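Local coordinates for N-acetyl-beta-D glucosaminidase (Rhizomucor miehei CAU432, PDB 4ZM6), which probably cleaves N-acetyl-beta-glucosaminyl groups as a family 3 glycosidase and carries an acetyl-CoA-binding GCN5-related domain that is thought to acetylate glucosamine, at residues Asp390-Ala396 with Ala445-Gly451. Residues are numbered along the deposited sequence; the frame is centred on the assembly and turned at random.
Sequences DKILFLA and ADWVIIG
Ile-392 to Ala-396 and Trp-447 to Gly-451 pair as parallel strands inside the mixed six-stranded sheet that runs from strand 373-377 to strand 426-431 in this family 3 hydrolase. The N-to-C directions of the two segments differ by 13°. Leu-393 and Leu-395 each bond through both N and O: Leu-393 N reaches Trp-447 O at 2.7 Å, and Leu-393 O accepts from Ile-449 N at 2.8 Å; Leu-395 repeats this with Ile-449 O and Gly-451 N. At the entry, Lys-391 O takes two donors, Asp-446 N and Trp-447 N, while Lys-391 N gives a nearly straight bond to Asp-446 OD2 (2.8 Å) on that oxygen's anti lone pair. Asp-446 presents this oxygen by keeping CG beside its own backbone N (chi1 -60°). The Asp-390 side chain crosses that of Asp-446 at about a right angle, their carboxylate planes 64° apart; Asp-390 OD2 is hydrogen-bonded to Ala-387 N. On one face, Phe-394 CD1 meets Ile-449 CG2 at 3.9 Å, and Ile-392 CG1 lies against Trp-447 CB. On the other, Leu-395 CB approaches Ile-450 CG1 at 4.2 Å. Strand 426-431 flanks 392-397 and 475-479 flanks 447-452, so both are interior strands. Phe-394 stacks on Phe-415 of helix 413-422, whereas Leu-393 and Val-448 pack against Ile-442 of helix 439-444.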
loop_
_atom_site.group_PDB
_atom_site.type_symbol
_atom_site.label_atom_id
_atom_site.label_comp_id
_atom_site.label_asym_id
_atom_site.label_seq_id
_atom_site.Cartn_x
_atom_site.Cartn_y
_atom_site.Cartn_z
ATOM N N ASP A 390 6.071 9.131 -54.783
ATOM C CA ASP A 390 6.338 10.185 -53.805
ATOM C C ASP A 390 7.790 10.129 -53.340
ATOM O O ASP A 390 8.381 9.056 -53.236
ATOM C CB ASP A 390 5.424 10.059 -52.581
ATOM C CG ASP A 390 4.041 10.629 -52.810
ATOM O OD1 ASP A 390 3.935 11.750 -53.350
ATOM O OD2 ASP A 390 3.056 9.969 -52.415
ATOM N N LYS A 391 8.353 11.296 -53.056
ATOM C CA LYS A 391 9.718 11.399 -52.564
ATOM C C LYS A 391 9.679 11.518 -51.041
ATOM O O LYS A 391 9.062 12.444 -50.505
ATOM C CB LYS A 391 10.407 12.619 -53.184
ATOM C CG LYS A 391 11.908 12.717 -52.927
ATOM C CD LYS A 391 12.722 11.799 -53.835
ATOM C CE LYS A 391 14.055 12.434 -54.233
ATOM N NZ LYS A 391 13.908 13.472 -55.302
ATOM N N ILE A 392 10.321 10.571 -50.358
ATOM C CA ILE A 392 10.458 10.614 -48.908
ATOM C C ILE A 392 11.879 11.029 -48.523
ATOM O O ILE A 392 12.852 10.402 -48.952
ATOM C CB ILE A 392 10.147 9.245 -48.260
ATOM C CG1 ILE A 392 8.676 8.868 -48.486
ATOM C CG2 ILE A 392 10.466 9.273 -46.761
ATOM C CD1 ILE A 392 8.242 7.574 -47.822
ATOM N N LEU A 393 11.994 12.071 -47.705
ATOM C CA LEU A 393 13.294 12.499 -47.178
ATOM C C LEU A 393 13.468 12.030 -45.736
ATOM O O LEU A 393 12.738 12.465 -44.845
ATOM C CB LEU A 393 13.422 14.022 -47.239
ATOM C CG LEU A 393 14.754 14.602 -46.764
ATOM C CD1 LEU A 393 15.941 13.911 -47.426
ATOM C CD2 LEU A 393 14.790 16.096 -47.028
ATOM N N PHE A 394 14.432 11.142 -45.511
ATOM C CA PHE A 394 14.722 10.659 -44.170
ATOM C C PHE A 394 16.004 11.308 -43.658
ATOM O O PHE A 394 17.092 11.028 -44.161
ATOM C CB PHE A 394 14.837 9.128 -44.154
ATOM C CG PHE A 394 15.243 8.551 -42.817
ATOM C CD1 PHE A 394 14.635 8.973 -41.642
ATOM C CD2 PHE A 394 16.221 7.570 -42.740
ATOM C CE1 PHE A 394 15.001 8.438 -40.419
ATOM C CE2 PHE A 394 16.589 7.024 -41.517
ATOM C CZ PHE A 394 15.978 7.463 -40.354
ATOM N N LEU A 395 15.856 12.179 -42.661
ATOM C CA LEU A 395 16.982 12.856 -42.023
ATOM C C LEU A 395 17.224 12.233 -40.658
ATOM O O LEU A 395 16.323 12.214 -39.824
ATOM C CB LEU A 395 16.679 14.345 -41.866
ATOM C CG LEU A 395 16.290 15.085 -43.148
ATOM C CD1 LEU A 395 16.034 16.556 -42.866
ATOM C CD2 LEU A 395 17.368 14.922 -44.209
ATOM N N ALA A 396 18.435 11.719 -40.439
ATOM C CA ALA A 396 18.814 11.095 -39.169
ATOM C C ALA A 396 19.958 11.862 -38.519
ATOM O O ALA A 396 20.877 12.290 -39.203
ATOM C CB ALA A 396 19.228 9.656 -39.403
ATOM N N ALA A 445 10.393 17.538 -51.015
ATOM C CA ALA A 445 9.940 16.194 -50.649
ATOM C C ALA A 445 8.451 16.173 -50.339
ATOM O O ALA A 445 7.885 17.165 -49.885
ATOM C CB ALA A 445 10.723 15.672 -49.455
ATOM N N ASP A 446 7.823 15.033 -50.588
ATOM C CA ASP A 446 6.405 14.860 -50.282
ATOM C C ASP A 446 6.213 14.469 -48.817
ATOM O O ASP A 446 5.185 14.781 -48.212
ATOM C CB ASP A 446 5.785 13.808 -51.208
ATOM C CG ASP A 446 5.884 14.193 -52.677
ATOM O OD1 ASP A 446 5.327 15.247 -53.063
ATOM O OD2 ASP A 446 6.524 13.442 -53.442
ATOM N N TRP A 447 7.204 13.775 -48.262
ATOM C CA TRP A 447 7.198 13.390 -46.855
ATOM C C TRP A 447 8.608 13.523 -46.285
ATOM O O TRP A 447 9.577 13.062 -46.894
ATOM C CB TRP A 447 6.713 11.943 -46.684
ATOM C CG TRP A 447 5.407 11.612 -47.377
ATOM C CD1 TRP A 447 5.235 11.291 -48.701
ATOM C CD2 TRP A 447 4.105 11.550 -46.781
ATOM N NE1 TRP A 447 3.907 11.044 -48.962
ATOM C CE2 TRP A 447 3.192 11.192 -47.802
ATOM C CE3 TRP A 447 3.621 11.759 -45.485
ATOM C CZ2 TRP A 447 1.821 11.043 -47.563
ATOM C CZ3 TRP A 447 2.255 11.608 -45.248
ATOM C CH2 TRP A 447 1.375 11.256 -46.284
ATOM N N VAL A 448 8.713 14.158 -45.119
ATOM C CA VAL A 448 9.981 14.284 -44.405
ATOM C C VAL A 448 9.886 13.519 -43.092
ATOM O O VAL A 448 8.962 13.735 -42.316
ATOM C CB VAL A 448 10.313 15.757 -44.103
ATOM C CG1 VAL A 448 11.617 15.869 -43.320
ATOM C CG2 VAL A 448 10.379 16.558 -45.395
ATOM N N ILE A 449 10.832 12.616 -42.858
ATOM C CA ILE A 449 10.908 11.883 -41.599
ATOM C C ILE A 449 12.233 12.232 -40.939
ATOM O O ILE A 449 13.298 12.036 -41.528
ATOM C CB ILE A 449 10.823 10.355 -41.803
ATOM C CG1 ILE A 449 9.473 9.965 -42.412
ATOM C CG2 ILE A 449 11.006 9.632 -40.476
ATOM C CD1 ILE A 449 9.361 8.499 -42.780
ATOM N N ILE A 450 12.171 12.746 -39.715
ATOM C CA ILE A 450 13.378 13.125 -38.997
ATOM C C ILE A 450 13.602 12.192 -37.815
ATOM O O ILE A 450 12.674 11.884 -37.069
ATOM C CB ILE A 450 13.335 14.594 -38.547
ATOM C CG1 ILE A 450 13.159 15.486 -39.778
ATOM C CG2 ILE A 450 14.620 14.958 -37.819
ATOM C CD1 ILE A 450 13.138 16.969 -39.491
ATOM N N GLY A 451 14.841 11.728 -37.681
ATOM C CA GLY A 451 15.244 10.848 -36.598
ATOM C C GLY A 451 16.030 11.653 -35.589
ATOM O O GLY A 451 17.151 12.091 -35.870
#